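Protein adenylyltransferase MntA (Shewanella oneidensis MR-1, PDB 6M6U) adenylylates a tyrosine of its cognate toxin HepT with up to three successive AMP units from ATP, so neutralising the toxin as the antitoxin of a type VII system. Local coordinates at residues N5-K8 with I9-L12; Q112-Q115 with A116-A120; L72-L75 with R76-S79. The protein carries 2 engineered substitutions. All blocks are in the same frame, centred on the assembly; numbering follows the deposited sequence.

Contact 1: N5-K8 with I9-L12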
loop_
_atom_site.group_PDB
_atom_site.type_symbol
_atom_site.label_atom_id
_atom_site.label_comp_id
_atom_site.label_asym_id
_atom_site.label_seq_id
_atom_site.Cartn_x
_atom_site.Cartn_y
_atom_site.Cartn_z
ATOM N N ASN E 5 11.994 9.182 -24.157
ATOM C CA ASN E 5 11.936 10.401 -24.964
ATOM C C ASN E 5 12.343 11.588 -24.100
ATOM O O ASN E 5 11.546 12.110 -23.318
ATOM C CB ASN E 5 10.541 10.594 -25.543
ATOM C CG ASN E 5 10.512 11.614 -26.664
ATOM O OD1 ASN E 5 11.421 12.434 -26.803
ATOM N ND2 ASN E 5 9.459 11.565 -27.475
ATOM N N GLU E 6 13.593 12.024 -24.254
ATOM C CA GLU E 6 14.091 13.150 -23.477
ATOM C C GLU E 6 13.580 14.479 -24.012
ATOM O O GLU E 6 13.440 15.438 -23.242
ATOM C CB GLU E 6 15.621 13.136 -23.459
ATOM C CG GLU E 6 16.200 11.824 -22.955
ATOM C CD GLU E 6 17.709 11.848 -22.808
ATOM O OE1 GLU E 6 18.359 12.763 -23.359
ATOM O OE2 GLU E 6 18.248 10.945 -22.131
ATOM N N ASN E 7 13.297 14.562 -25.314
ATOM C CA ASN E 7 12.795 15.813 -25.869
ATOM C C ASN E 7 11.396 16.119 -25.357
ATOM O O ASN E 7 11.057 17.289 -25.146
ATOM C CB ASN E 7 12.808 15.762 -27.396
ATOM C CG ASN E 7 14.211 15.808 -27.965
ATOM O OD1 ASN E 7 15.079 16.519 -27.455
ATOM N ND2 ASN E 7 14.444 15.048 -29.030
ATOM N N LYS E 8 10.583 15.084 -25.146
ATOM C CA LYS E 8 9.257 15.290 -24.579
ATOM C C LYS E 8 9.355 15.775 -23.138
ATOM O O LYS E 8 8.596 16.657 -22.721
ATOM C CB LYS E 8 8.451 13.994 -24.666
ATOM C CG LYS E 8 6.949 14.172 -24.582
ATOM C CD LYS E 8 6.236 12.814 -24.540
ATOM C CE LYS E 8 6.541 11.976 -25.774
ATOM N NZ LYS E 8 5.705 10.742 -25.831
ATOM N N ILE E 9 10.288 15.207 -22.367
ATOM C CA ILE E 9 10.523 15.659 -20.999
ATOM C C ILE E 9 10.913 17.130 -20.986
ATOM O O ILE E 9 10.392 17.924 -20.193
ATOM C CB ILE E 9 11.606 14.794 -20.329
ATOM C CG1 ILE E 9 11.061 13.399 -20.024
ATOM C CG2 ILE E 9 12.143 15.485 -19.069
ATOM C CD1 ILE E 9 12.072 12.464 -19.402
ATOM N N ILE E 10 11.839 17.513 -21.865
ATOM C CA ILE E 10 12.342 18.883 -21.874
ATOM C C ILE E 10 11.224 19.859 -22.222
ATOM O O ILE E 10 11.033 20.877 -21.545
ATOM C CB ILE E 10 13.532 19.006 -22.844
ATOM C CG1 ILE E 10 14.716 18.194 -22.313
ATOM C CG2 ILE E 10 13.914 20.474 -23.053
ATOM C CD1 ILE E 10 15.803 17.946 -23.337
ATOM N N LYS E 11 10.458 19.555 -23.271
ATOM C CA LYS E 11 9.411 20.477 -23.702
ATOM C C LYS E 11 8.354 20.659 -22.618
ATOM O O LYS E 11 7.967 21.789 -22.298
ATOM C CB LYS E 11 8.769 19.991 -25.000
ATOM C CG LYS E 11 7.566 20.830 -25.400
ATOM C CD LYS E 11 7.053 20.506 -26.791
ATOM C CE LYS E 11 5.854 21.385 -27.122
ATOM N NZ LYS E 11 6.133 22.818 -26.791
ATOM N N LEU E 12 7.881 19.552 -22.038
ATOM C CA LEU E 12 6.840 19.629 -21.014
ATOM C C LEU E 12 7.269 20.492 -19.833
ATOM O O LEU E 12 6.491 21.319 -19.346
ATOM C CB LEU E 12 6.477 18.227 -20.532
ATOM C CG LEU E 12 5.550 17.444 -21.454
ATOM C CD1 LEU E 12 5.479 15.990 -21.005
ATOM C CD2 LEU E 12 4.164 18.075 -21.448
#

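Contact 2: Q112-Q115 with A116-A120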
loop_
_atom_site.group_PDB
_atom_site.type_symbol
_atom_site.label_atom_id
_atom_site.label_comp_id
_atom_site.label_asym_id
_atom_site.label_seq_id
_atom_site.Cartn_x
_atom_site.Cartn_y
_atom_site.Cartn_z
ATOM N N GLN E 112 29.837 17.607 1.595
ATOM C CA GLN E 112 31.055 17.305 2.338
ATOM C C GLN E 112 30.947 17.774 3.784
ATOM O O GLN E 112 31.353 17.055 4.703
ATOM C CB GLN E 112 32.257 17.932 1.639
ATOM C CG GLN E 112 32.642 17.186 0.368
ATOM C CD GLN E 112 33.730 17.877 -0.419
ATOM O OE1 GLN E 112 34.137 18.992 -0.099
ATOM N NE2 GLN E 112 34.214 17.212 -1.458
ATOM N N HIS E 113 30.380 18.963 4.007
ATOM C CA HIS E 113 30.172 19.430 5.376
ATOM C C HIS E 113 29.147 18.581 6.111
ATOM O O HIS E 113 29.274 18.370 7.323
ATOM C CB HIS E 113 29.734 20.894 5.389
ATOM C CG HIS E 113 30.858 21.863 5.197
ATOM N ND1 HIS E 113 31.112 22.478 3.990
ATOM C CD2 HIS E 113 31.796 22.321 6.059
ATOM C CE1 HIS E 113 32.157 23.276 4.117
ATOM N NE2 HIS E 113 32.591 23.199 5.363
ATOM N N LEU E 114 28.128 18.086 5.402
ATOM C CA LEU E 114 27.153 17.208 6.042
ATOM C C LEU E 114 27.791 15.885 6.455
ATOM O O LEU E 114 27.511 15.369 7.544
ATOM C CB LEU E 114 25.967 16.962 5.108
ATOM C CG LEU E 114 24.971 15.955 5.691
ATOM C CD1 LEU E 114 24.320 16.513 6.962
ATOM C CD2 LEU E 114 23.921 15.523 4.664
ATOM N N GLN E 115 28.657 15.328 5.603
ATOM C CA GLN E 115 29.303 14.056 5.922
ATOM C C GLN E 115 30.149 14.155 7.184
ATOM O O GLN E 115 30.130 13.246 8.024
ATOM C CB GLN E 115 30.157 13.589 4.746
ATOM C CG GLN E 115 29.350 13.037 3.594
ATOM C CD GLN E 115 28.636 11.746 3.951
ATOM O OE1 GLN E 115 27.668 11.743 4.715
ATOM N NE2 GLN E 115 29.121 10.637 3.407
ATOM N N ALA E 116 30.909 15.243 7.329
ATOM C CA ALA E 116 31.651 15.447 8.569
ATOM C C ALA E 116 30.703 15.558 9.758
ATOM O O ALA E 116 30.957 14.978 10.819
ATOM C CB ALA E 116 32.541 16.690 8.457
ATOM N N GLU E 117 29.590 16.279 9.592
ATOM C CA GLU E 117 28.657 16.489 10.700
ATOM C C GLU E 117 28.010 15.185 11.161
ATOM O O GLU E 117 27.775 14.990 12.359
ATOM C CB GLU E 117 27.568 17.484 10.293
ATOM C CG GLU E 117 28.017 18.933 10.192
ATOM C CD GLU E 117 26.978 19.808 9.510
ATOM O OE1 GLU E 117 25.905 19.281 9.141
ATOM O OE2 GLU E 117 27.234 21.020 9.341
ATOM N N ARG E 118 27.689 14.291 10.228
ATOM C CA ARG E 118 26.836 13.149 10.532
ATOM C C ARG E 118 27.567 11.815 10.455
ATOM O O ARG E 118 26.919 10.764 10.541
ATOM C CB ARG E 118 25.638 13.129 9.586
ATOM C CG ARG E 118 26.021 12.717 8.180
ATOM C CD ARG E 118 24.827 12.651 7.264
ATOM N NE ARG E 118 25.199 12.062 5.986
ATOM C CZ ARG E 118 24.335 11.499 5.148
ATOM N NH1 ARG E 118 23.043 11.449 5.463
ATOM N NH2 ARG E 118 24.767 10.984 4.003
ATOM N N GLN E 119 28.893 11.825 10.288
ATOM C CA GLN E 119 29.626 10.569 10.147
ATOM C C GLN E 119 29.417 9.665 11.356
ATOM O O GLN E 119 29.317 8.442 11.214
ATOM C CB GLN E 119 31.116 10.847 9.926
ATOM C CG GLN E 119 31.953 9.603 9.646
ATOM C CD GLN E 119 31.600 8.932 8.325
ATOM O OE1 GLN E 119 31.309 9.597 7.330
ATOM N NE2 GLN E 119 31.622 7.604 8.317
ATOM N N ALA E 120 29.324 10.249 12.554
ATOM C CA ALA E 120 29.122 9.438 13.751
ATOM C C ALA E 120 27.762 8.750 13.735
ATOM O O ALA E 120 27.632 7.609 14.192
ATOM C CB ALA E 120 29.272 10.299 15.004
#

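Contact 3: L72-L75 with R76-S79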
loop_
_atom_site.group_PDB
_atom_site.type_symbol
_atom_site.label_atom_id
_atom_site.label_comp_id
_atom_site.label_asym_id
_atom_site.label_seq_id
_atom_site.Cartn_x
_atom_site.Cartn_y
_atom_site.Cartn_z
ATOM N N LEU E 72 9.124 13.921 -9.723
ATOM C CA LEU E 72 9.669 15.219 -10.097
ATOM C C LEU E 72 10.200 15.894 -8.842
ATOM O O LEU E 72 9.438 16.163 -7.904
ATOM C CB LEU E 72 8.618 16.087 -10.788
ATOM C CG LEU E 72 9.077 17.496 -11.168
ATOM C CD1 LEU E 72 10.288 17.463 -12.106
ATOM C CD2 LEU E 72 7.919 18.257 -11.801
ATOM N N VAL E 73 11.503 16.151 -8.823
ATOM C CA VAL E 73 12.196 16.660 -7.650
ATOM C C VAL E 73 12.544 18.120 -7.903
ATOM O O VAL E 73 13.187 18.448 -8.907
ATOM C CB VAL E 73 13.454 15.831 -7.341
ATOM C CG1 VAL E 73 14.397 16.605 -6.439
ATOM C CG2 VAL E 73 13.071 14.501 -6.697
ATOM N N ASP E 74 12.100 18.998 -7.010
ATOM C CA ASP E 74 12.527 20.391 -7.043
ATOM C C ASP E 74 13.861 20.489 -6.314
ATOM O O ASP E 74 13.925 20.294 -5.097
ATOM C CB ASP E 74 11.479 21.302 -6.411
ATOM C CG ASP E 74 11.894 22.775 -6.420
ATOM O OD1 ASP E 74 12.863 23.132 -7.127
ATOM O OD2 ASP E 74 11.242 23.582 -5.726
ATOM N N LEU E 75 14.930 20.786 -7.059
ATOM C CA LEU E 75 16.258 20.836 -6.459
ATOM C C LEU E 75 16.372 21.936 -5.411
ATOM O O LEU E 75 17.209 21.844 -4.506
ATOM C CB LEU E 75 17.316 21.029 -7.545
ATOM C CG LEU E 75 17.556 19.799 -8.419
ATOM C CD1 LEU E 75 18.428 20.142 -9.619
ATOM C CD2 LEU E 75 18.190 18.704 -7.589
ATOM N N ARG E 76 15.541 22.978 -5.508
ATOM C CA ARG E 76 15.687 24.124 -4.619
ATOM C C ARG E 76 15.219 23.820 -3.200
ATOM O O ARG E 76 15.639 24.507 -2.265
ATOM C CB ARG E 76 14.931 25.328 -5.190
ATOM C CG ARG E 76 15.318 26.655 -4.564
ATOM C CD ARG E 76 14.784 27.840 -5.365
ATOM N NE ARG E 76 15.521 28.048 -6.608
ATOM C CZ ARG E 76 16.737 28.591 -6.670
ATOM N NH1 ARG E 76 17.354 28.969 -5.556
ATOM N NH2 ARG E 76 17.343 28.749 -7.843
ATOM N N SER E 77 14.375 22.807 -3.015
ATOM C CA SER E 77 13.962 22.385 -1.685
ATOM C C SER E 77 14.408 20.969 -1.348
ATOM O O SER E 77 14.132 20.493 -0.241
ATOM C CB SER E 77 12.439 22.488 -1.537
ATOM O OG SER E 77 11.793 21.494 -2.311
ATOM N N ALA E 78 15.091 20.288 -2.261
ATOM C CA ALA E 78 15.496 18.913 -2.028
ATOM C C ALA E 78 16.600 18.835 -0.976
ATOM O O ALA E 78 17.347 19.792 -0.736
ATOM C CB ALA E 78 15.970 18.273 -3.330
ATOM N N SER E 79 16.708 17.658 -0.362
ATOM C CA SER E 79 17.716 17.413 0.654
ATOM C C SER E 79 19.118 17.498 0.050
ATOM O O SER E 79 19.309 17.427 -1.166
ATOM C CB SER E 79 17.502 16.041 1.290
ATOM O OG SER E 79 18.118 15.047 0.491
#

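Contact 1: N5-K8 with I9-L12
Asn5 and Ile9 meet at the first turn of helix 6-16, where Asn5 is the N-cap. The backbone bond from Ile9 N to Asn5 O is weak, at 3.5 Å. The Asn5 side chain does the capping. Its CG stands anti to the backbone N (chi1 -165°), which turns the amide back over the start of the helix. There Asn5 OD1 accepts from Lys8 N at 3.2 Å, with the donor well above the amide carbonyl plane. A weak second bond comes from Asn7 N. One side-chain oxygen thus serves two of the first backbone N-H groups, which have no earlier helical carbonyl to use.

Glu6 O accepts from Ile10 N at 3.0 Å and makes the first i to i+4 bond of normal length. The Ile10 side chain lies over the same carbonyl: CG1, set beside its own backbone N, comes to 3.2 Å from Glu6 O, and CD1 follows close behind. The Glu6 carboxylate points elsewhere and forms a salt bridge with Lys91.

Asn7 O takes the next bond, from Lys11 N at 3.0 Å. The Asn7 amide only grazes the end of Ile10. Lys11 runs outward to a salt bridge with Asp15.

Lys8 closes the segment. Its chain leaves the turn, bends at chi3 and ends in a weak hydrogen bond to Ala65 O. Ile9 is buried against Leu93 of strand 91-94 and Leu66 of helix 52-66, and Leu12 packs on Leu62 and Ala65. The turn therefore joins the first helix of the nucleotidyltransferase fold to both elements. At the far end of the turn, Lys8 O accepts from Leu12 N at 3.1 Å, while Leu12 CG sits 3.4 Å from the same Lys8 O.

Contact 2: Q112-Q115 with A116-A120
Gln115 and Arg118 form the tight part of this turn within helix 97-125. Arg118 grips Gln115 OE1 side-on with two nitrogens: NE at 2.8 Å and NH2 at 3.1 Å. The oxygen lies in the guanidinium plane. The NE bond runs nearly along the C=O axis of the amide, whereas NH2 approaches from above the amide plane. The same NH2 forms a salt bridge with Asp3 OD1 of a HepT subunit. Arg118 CG sits between its backbone N and carbonyl carbon (chi1 73°), and the chain then extends past Leu114. Leu114 CG touches Arg118 CD at 3.7 Å, and Leu114 CD2 lies over one guanidinium face near its rim. These contacts help fix the rotation of the guanidinium.

The other side is looser. Ala116 is exposed, and its CB does little more than brush the turn before it. Glu117 CG lies 3.2 Å from His113 O, but its carboxylate turns outward to Arg97 and Ser69 of another HepT subunit. The turn is thus part of the toxin interface of this helix, and three toxin chains reach it. Within MntA, Leu114 and Arg118 both rest on Val81 of helix 80-89.

Contact 3: L72-L75 with R76-S79
Asp74 and Arg76 make an Asx turn where strand 70-74 of the nucleotidyltransferase sheet runs into the loop before helix 80-89. The Asp74 side chain can be followed outward. Its CB lies 4.1 Å from Ser77 OG, a loose approach. With chi1 at 180° the carboxylate is held opposite the Asp74 backbone N and reaches over the turn. OD1 accepts from Arg76 N at 3.1 Å, a fairly straight bond at 161°, and the Arg76 N-H comes to OD1 from above the carboxylate plane. The same OD1 is 3.6 Å from Arg76 CB. OD2 passes Ser77 OG at 4.0 Å and accepts from Leu50 N, so the two oxygens tie the turn to the loop after strand 40-46.

The backbone bends in two overlapping type I beta turns. Asp74 O accepts from Ser77 N, and Leu75 O accepts weakly from Ala78 N. The Arg76 guanidinium leads away from Asp74, and its NE bonds to Ala46 O instead.

Packing joins the turn to the core. Leu75 packs against Tyr24 of strand 20-26 and against Cys83 and Val86 of helix 80-89. Val73 reaches Phe26 and Leu82 and stands near Asp71, a magnesium ligand of the active site. Ser79 then caps helix 80-89, with OG bonded to Leu82 N. The apolar closure of the bend is small: Val73 CG1 meets Ala78 CB at 3.9 Å.

The three contacts follow one another along the chain as 1, 3 and 2, and none touches another. Contact 3 is the central one, with its centre about 6 Å from that of the chain. Contacts 1 and 2 lie on opposite sides of that centre, with their own centres about 36 Å apart. Contact 3 is nearest the magnesium site: the Val73 side chain is about 4 Å from that of Asp71 and about 6 Å from that of Glu41. In contact 1, Ile9 is about 9 Å from Glu41, side chain to side chain. Glu39 and Glu41 are engineered at metal-binding positions. Contact 2 lies away from this site, at the toxin interface.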